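Local coordinates for predicted ATPase of the ABC class (Vibrio vulnificus, PDB 5D6A), which is a predicted ABC-class ATPase that binds the ATP analogue AMP-PNP and probably hydrolyses ATP, in a role not yet established, at residues H322-M325 with G326-T329; I512-V515 with W516-L519; K553-P556 with I557-M560. All coordinates share one frame; numbering follows the deposited sequence.

In the fold
Following the chain from its N terminus, contact 1 comes first, closing a tight loop between strands 311-312 and 332-334 in the P-loop domain, at the periphery of the chain and against the second subunit. Contact 2 lies within helix 506-519 and contact 3 at the start of helix 556-564, both in the C-terminal domain. The three follow in series, so none nests in or crosses another. Contact 1 is separate, its centre about 33 Å from that of contact 2 and about 31 Å from that of contact 3. Contacts 2 and 3 touch, tying the two helices together: Val559 packs on Val515 and Trp516, and Ile512 meets Pro554 and Val559.

Contact 1: H322-M325 with G326-T329; sequences HLPM and GKDT. Unlike the reference sequence in segment 326-329: Lys327 (reference Arg).
Lys327 reaches back over the turn to Pro324, its NZ donating to Pro324 O at 2.9 Å. The ammonium group stands above the carbonyl plane, 49° out of it, and the chain gets there by bending at chi3 and chi4 (-57° and -58°). Lys327 N also points at Pro324 O, a weak bond of 3.3 Å, so one oxygen receives both backbone and side-chain donors. The weak Lys327 N bond closes a beta turn with both central residues, Met325 and Gly326, in the left-handed helical region, nearer type III' than I'; glycine adopts positive phi readily. The lysine end also passes the proline ring, with Pro324 CG 3.9 Å from Lys327 NZ. Beside the lysine, Leu323 points toward the returning chain and crosses Thr329 obliquely: Leu323 CG lies 3.9 Å from Thr329 CG2, so the threonine turns its methyl to the apolar partner. The second subunit packs against part of this loop, its Phe268 on Leu323 and Lys327 and its Tyr428 on Met325, a selenomethionine whose side chain is about 6 Å from bound AMP-PNP. Asp328 OD1 accepts from Ala330 N, and the turn belongs to the long loop between strands 311-312 and 332-334.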
loop_
_atom_site.group_PDB
_atom_site.type_symbol
_atom_site.label_atom_id
_atom_site.label_comp_id
_atom_site.label_asym_id
_atom_site.label_seq_id
_atom_site.Cartn_x
_atom_site.Cartn_y
_atom_site.Cartn_z
ATOM N N HIS A 322 8.380 -22.845 -19.339
ATOM C CA HIS A 322 8.498 -22.115 -20.601
ATOM C C HIS A 322 8.103 -20.645 -20.450
ATOM O O HIS A 322 7.255 -20.295 -19.632
ATOM C CB HIS A 322 7.629 -22.776 -21.677
ATOM C CG HIS A 322 7.609 -22.037 -22.982
ATOM N ND1 HIS A 322 8.529 -22.265 -23.983
ATOM C CD2 HIS A 322 6.778 -21.072 -23.447
ATOM C CE1 HIS A 322 8.266 -21.472 -25.008
ATOM N NE2 HIS A 322 7.209 -20.738 -24.707
ATOM N N LEU A 323 8.739 -19.798 -21.256
ATOM C CA LEU A 323 8.476 -18.365 -21.274
ATOM C C LEU A 323 8.433 -17.872 -22.714
ATOM O O LEU A 323 9.113 -18.426 -23.582
ATOM C CB LEU A 323 9.563 -17.609 -20.507
ATOM C CG LEU A 323 9.596 -17.798 -18.991
ATOM C CD1 LEU A 323 10.853 -17.173 -18.406
ATOM C CD2 LEU A 323 8.351 -17.213 -18.339
ATOM N N PRO A 324 7.629 -16.829 -22.981
ATOM C CA PRO A 324 7.565 -16.286 -24.334
ATOM C C PRO A 324 8.854 -15.548 -24.687
ATOM O O PRO A 324 9.713 -15.363 -23.824
ATOM C CB PRO A 324 6.385 -15.314 -24.269
ATOM C CG PRO A 324 6.312 -14.905 -22.842
ATOM C CD PRO A 324 6.752 -16.098 -22.047
HETATM N N MSE A 325 8.982 -15.141 -25.947
HETATM C CA MSE A 325 10.169 -14.418 -26.429
HETATM C C MSE A 325 11.440 -15.179 -26.130
HETATM O O MSE A 325 12.494 -14.578 -25.902
HETATM C CB MSE A 325 10.249 -13.013 -25.819
HETATM C CG MSE A 325 8.905 -12.287 -25.769
HETATM SE SE MSE A 325 8.032 -12.283 -27.537
HETATM C CE MSE A 325 8.390 -10.404 -28.008
ATOM N N GLY A 326 11.341 -16.507 -26.129
ATOM C CA GLY A 326 12.479 -17.386 -25.866
ATOM C C GLY A 326 13.383 -16.967 -24.720
ATOM O O GLY A 326 14.604 -16.953 -24.869
ATOM N N LYS A 327 12.793 -16.626 -23.576
ATOM C CA LYS A 327 13.583 -16.225 -22.411
ATOM C C LYS A 327 13.983 -17.434 -21.567
ATOM O O LYS A 327 13.287 -18.453 -21.539
ATOM C CB LYS A 327 12.845 -15.193 -21.562
ATOM C CG LYS A 327 12.639 -13.864 -22.277
ATOM C CD LYS A 327 12.104 -12.780 -21.346
ATOM C CE LYS A 327 10.794 -13.172 -20.674
ATOM N NZ LYS A 327 9.719 -13.496 -21.657
ATOM N N ASP A 328 15.109 -17.296 -20.877
ATOM C CA ASP A 328 15.670 -18.365 -20.068
ATOM C C ASP A 328 14.977 -18.465 -18.712
ATOM O O ASP A 328 14.980 -17.508 -17.933
ATOM C CB ASP A 328 17.173 -18.109 -19.882
ATOM C CG ASP A 328 17.920 -19.309 -19.327
ATOM O OD1 ASP A 328 17.279 -20.254 -18.822
ATOM O OD2 ASP A 328 19.168 -19.302 -19.402
ATOM N N THR A 329 14.389 -19.630 -18.436
ATOM C CA THR A 329 13.716 -19.881 -17.163
ATOM C C THR A 329 14.734 -20.091 -16.045
ATOM O O THR A 329 14.378 -20.066 -14.864
ATOM C CB THR A 329 12.807 -21.124 -17.229
ATOM O OG1 THR A 329 13.585 -22.281 -17.562
ATOM C CG2 THR A 329 11.716 -20.939 -18.264
#

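Contact 2: I512-V515 with W516-L519; sequences IGWV and WYQL
Ile512 and Trp516 form the buried apolar pair: the branch methyl Ile512 CG2 runs alongside the indole, 3.5 Å from Trp516 NE1 and 3.8 Å from Trp516 CE2. Ile512 O lies over one face of that ring, and Gly513 brings its bare CA over a face too, offset toward the rim. Val515 and Leu519, both buried, suit this apolar setting, Val515 facing helix 556-564. Farther out, Trp514 and Tyr517 lie side by side, pointing the same way, and meet as a T-shaped pair. The six-membered ring of the tryptophan turns its edge to the tyrosine, with centroids 5.1 Å apart and planes at 63°. Tyr517 has CG opposite its own backbone N (chi1 -179°), which lays the phenol face against Trp514 CE3 and CZ3, with CZ3 over the ring centre. These are the i to i+3 and i to i+4 neighbours of an alpha helix, helix 506-519 of the MRB1590-like C-terminal domain. Its Trp516 side packs on Ala562 and Leu563 of helix 556-564 and meets Phe490 edge-to-face, while Leu519 leans on Leu536 of helix 529-536. Beneath the side chains the backbone ladder holds the turns. Trp516 N donates to Ile512 O at 3.1 Å, and Leu519 N reaches Val515 O at 3.0 Å. Gln518 N makes weak bonds to Trp514 O and Val515 O, while the Gln518 side chain extends to Asn544 and Met545.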
loop_
_atom_site.group_PDB
_atom_site.type_symbol
_atom_site.label_atom_id
_atom_site.label_comp_id
_atom_site.label_asym_id
_atom_site.label_seq_id
_atom_site.Cartn_x
_atom_site.Cartn_y
_atom_site.Cartn_z
ATOM N N ILE A 512 17.659 -1.741 7.286
ATOM C CA ILE A 512 17.887 -2.454 6.029
ATOM C C ILE A 512 18.721 -1.572 5.102
ATOM O O ILE A 512 19.673 -2.038 4.474
ATOM C CB ILE A 512 16.559 -2.868 5.349
ATOM C CG1 ILE A 512 15.897 -4.011 6.133
ATOM C CG2 ILE A 512 16.805 -3.341 3.920
ATOM C CD1 ILE A 512 14.497 -4.363 5.672
ATOM N N GLY A 513 18.372 -0.292 5.034
ATOM C CA GLY A 513 19.103 0.649 4.198
ATOM C C GLY A 513 20.538 0.826 4.660
ATOM O O GLY A 513 21.449 0.965 3.838
ATOM N N TRP A 514 20.755 0.819 5.974
ATOM C CA TRP A 514 22.113 0.980 6.497
ATOM C C TRP A 514 22.956 -0.297 6.384
ATOM O O TRP A 514 24.178 -0.245 6.511
ATOM C CB TRP A 514 22.103 1.581 7.902
ATOM C CG TRP A 514 21.692 3.019 7.844
ATOM C CD1 TRP A 514 20.479 3.546 8.177
ATOM C CD2 TRP A 514 22.478 4.107 7.345
ATOM N NE1 TRP A 514 20.470 4.899 7.949
ATOM C CE2 TRP A 514 21.686 5.271 7.439
ATOM C CE3 TRP A 514 23.782 4.216 6.844
ATOM C CZ2 TRP A 514 22.154 6.531 7.052
ATOM C CZ3 TRP A 514 24.249 5.467 6.460
ATOM C CH2 TRP A 514 23.434 6.609 6.565
ATOM N N VAL A 515 22.306 -1.431 6.131
ATOM C CA VAL A 515 23.029 -2.677 5.893
ATOM C C VAL A 515 23.542 -2.601 4.464
ATOM O O VAL A 515 24.684 -2.953 4.185
ATOM C CB VAL A 515 22.143 -3.922 6.078
ATOM C CG1 VAL A 515 22.831 -5.164 5.528
ATOM C CG2 VAL A 515 21.790 -4.104 7.546
ATOM N N TRP A 516 22.680 -2.128 3.568
ATOM C CA TRP A 516 23.030 -1.932 2.158
ATOM C C TRP A 516 24.247 -1.019 2.077
ATOM O O TRP A 516 25.186 -1.282 1.328
ATOM C CB TRP A 516 21.854 -1.281 1.424
ATOM C CG TRP A 516 20.656 -2.176 1.221
ATOM C CD1 TRP A 516 20.379 -3.352 1.861
ATOM C CD2 TRP A 516 19.511 -1.882 0.421
ATOM N NE1 TRP A 516 19.169 -3.847 1.443
ATOM C CE2 TRP A 516 18.608 -2.957 0.568
ATOM C CE3 TRP A 516 19.171 -0.827 -0.431
ATOM C CZ2 TRP A 516 17.391 -3.008 -0.105
ATOM C CZ3 TRP A 516 17.960 -0.877 -1.099
ATOM C CH2 TRP A 516 17.083 -1.963 -0.932
ATOM N N TYR A 517 24.220 0.050 2.872
ATOM C CA TYR A 517 25.314 1.017 2.927
ATOM C C TYR A 517 26.637 0.326 3.241
ATOM O O TYR A 517 27.678 0.710 2.718
ATOM C CB TYR A 517 25.015 2.103 3.973
ATOM C CG TYR A 517 26.089 3.168 4.099
ATOM C CD1 TYR A 517 26.124 4.256 3.230
ATOM C CD2 TYR A 517 27.061 3.093 5.094
ATOM C CE1 TYR A 517 27.100 5.232 3.342
ATOM C CE2 TYR A 517 28.042 4.065 5.215
ATOM C CZ TYR A 517 28.060 5.133 4.336
ATOM O OH TYR A 517 29.035 6.099 4.449
ATOM N N GLN A 518 26.586 -0.695 4.093
ATOM C CA GLN A 518 27.791 -1.440 4.468
ATOM C C GLN A 518 28.224 -2.392 3.361
ATOM O O GLN A 518 29.421 -2.577 3.135
ATOM C CB GLN A 518 27.583 -2.204 5.778
ATOM C CG GLN A 518 27.387 -1.295 6.980
ATOM C CD GLN A 518 27.237 -2.057 8.277
ATOM O OE1 GLN A 518 27.521 -3.254 8.349
ATOM N NE2 GLN A 518 26.798 -1.362 9.319
ATOM N N LEU A 519 27.254 -2.994 2.676
ATOM C CA LEU A 519 27.553 -3.892 1.564
ATOM C C LEU A 519 28.299 -3.116 0.485
ATOM O O LEU A 519 29.193 -3.647 -0.165
ATOM C CB LEU A 519 26.271 -4.490 0.978
ATOM C CG LEU A 519 25.422 -5.397 1.878
ATOM C CD1 LEU A 519 24.124 -5.767 1.176
ATOM C CD2 LEU A 519 26.184 -6.648 2.293
#

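Contact 3: K553-P556 with I557-M560; sequences KPRP and IDVM
Arg555 holds Asp558 through NE and NH2, forming a salt bridge across the first turn of helix 556-564, where Arg555 is the N-cap residue. Arg555 NE donates almost straight to Asp558 OD2 (2.8 Å, 173°), and Arg555 NH2 reaches Asp558 OD1 at 2.9 Å on its syn side. The bend at chi3 of the arginine (-62°) helps bring its edge to the acid, but the two flat groups remain 54° apart, so OD2 is approached from above the carboxylate plane. A water joins Arg555 N to Asp558 OD2, a bridged counterpart of the N3-to-N-cap bond of a capping box. An acid suits this N-terminal turn, where the helix dipole would probably steady its charge. Pro556 also fits, as the first helical residue needs no amide donor; Val559 N then opens the ladder by bonding Arg555 O at 3.1 Å. The other nitrogen of the guanidinium, NH1, donates to the carbonyls of Gly298 and Ala300, linking the cap to the P-loop domain. Ile557 CG2 sits over the centre of one guanidinium face, 3.7 Å from Arg555 CZ, so the charged group rests on a hydrocarbon surface. Farther out, Pro554 crosses Val559, with Pro554 CG 4.0 Å from Val559 CG2.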
loop_
_atom_site.group_PDB
_atom_site.type_symbol
_atom_site.label_atom_id
_atom_site.label_comp_id
_atom_site.label_asym_id
_atom_site.label_seq_id
_atom_site.Cartn_x
_atom_site.Cartn_y
_atom_site.Cartn_z
ATOM N N LYS A 553 17.186 -4.166 14.573
ATOM C CA LYS A 553 17.808 -5.268 13.838
ATOM C C LYS A 553 16.812 -5.963 12.922
ATOM O O LYS A 553 15.805 -6.497 13.390
ATOM C CB LYS A 553 18.436 -6.314 14.768
ATOM C CG LYS A 553 19.005 -7.505 13.993
ATOM C CD LYS A 553 19.587 -8.607 14.863
ATOM C CE LYS A 553 20.848 -8.159 15.572
ATOM N NZ LYS A 553 21.536 -9.286 16.261
ATOM N N PRO A 554 17.093 -5.961 11.609
ATOM C CA PRO A 554 16.232 -6.625 10.652
ATOM C C PRO A 554 16.701 -8.050 10.409
ATOM O O PRO A 554 17.856 -8.370 10.690
ATOM C CB PRO A 554 16.443 -5.801 9.391
ATOM C CG PRO A 554 17.877 -5.395 9.471
ATOM C CD PRO A 554 18.214 -5.278 10.936
ATOM N N ARG A 555 15.813 -8.900 9.902
ATOM C CA ARG A 555 16.184 -10.270 9.584
ATOM C C ARG A 555 17.002 -10.270 8.297
ATOM O O ARG A 555 16.722 -9.483 7.388
ATOM C CB ARG A 555 14.953 -11.139 9.369
ATOM C CG ARG A 555 14.023 -11.245 10.561
ATOM C CD ARG A 555 12.966 -12.305 10.300
ATOM N NE ARG A 555 12.127 -11.979 9.151
ATOM C CZ ARG A 555 11.230 -12.806 8.619
ATOM N NH1 ARG A 555 11.054 -14.031 9.111
ATOM N NH2 ARG A 555 10.511 -12.413 7.576
ATOM N N PRO A 556 18.020 -11.142 8.211
ATOM C CA PRO A 556 18.814 -11.232 6.982
ATOM C C PRO A 556 17.938 -11.513 5.764
ATOM O O PRO A 556 18.168 -10.961 4.688
ATOM C CB PRO A 556 19.742 -12.418 7.246
ATOM C CG PRO A 556 19.878 -12.471 8.725
ATOM C CD PRO A 556 18.588 -11.956 9.301
ATOM N N ILE A 557 16.935 -12.363 5.950
ATOM C CA ILE A 557 16.021 -12.717 4.872
ATOM C C ILE A 557 15.222 -11.497 4.402
ATOM O O ILE A 557 14.873 -11.399 3.229
ATOM C CB ILE A 557 15.076 -13.878 5.286
ATOM C CG1 ILE A 557 14.315 -14.410 4.069
ATOM C CG2 ILE A 557 14.119 -13.447 6.393
ATOM C CD1 ILE A 557 13.457 -15.623 4.363
ATOM N N ASP A 558 14.943 -10.565 5.309
ATOM C CA ASP A 558 14.206 -9.352 4.944
ATOM C C ASP A 558 15.083 -8.367 4.162
ATOM O O ASP A 558 14.602 -7.695 3.249
ATOM C CB ASP A 558 13.594 -8.689 6.183
ATOM C CG ASP A 558 12.454 -9.505 6.783
ATOM O OD1 ASP A 558 11.787 -10.256 6.036
ATOM O OD2 ASP A 558 12.209 -9.387 8.001
ATOM N N VAL A 559 16.365 -8.288 4.515
ATOM C CA VAL A 559 17.302 -7.412 3.808
ATOM C C VAL A 559 17.391 -7.878 2.355
ATOM O O VAL A 559 17.389 -7.064 1.427
ATOM C CB VAL A 559 18.706 -7.444 4.441
ATOM C CG1 VAL A 559 19.678 -6.589 3.642
ATOM C CG2 VAL A 559 18.657 -6.962 5.882
HETATM N N MSE A 560 17.458 -9.198 2.174
HETATM C CA MSE A 560 17.516 -9.804 0.844
HETATM C C MSE A 560 16.231 -9.533 0.121
HETATM O O MSE A 560 16.239 -9.117 -1.037
HETATM C CB MSE A 560 17.709 -11.318 0.935
HETATM C CG MSE A 560 19.135 -11.715 1.302
HETATM SE SE MSE A 560 20.422 -10.989 -0.003
HETATM C CE MSE A 560 19.787 -11.919 -1.621
HETATM O O HOH W 1 13.442 -7.265 9.327
#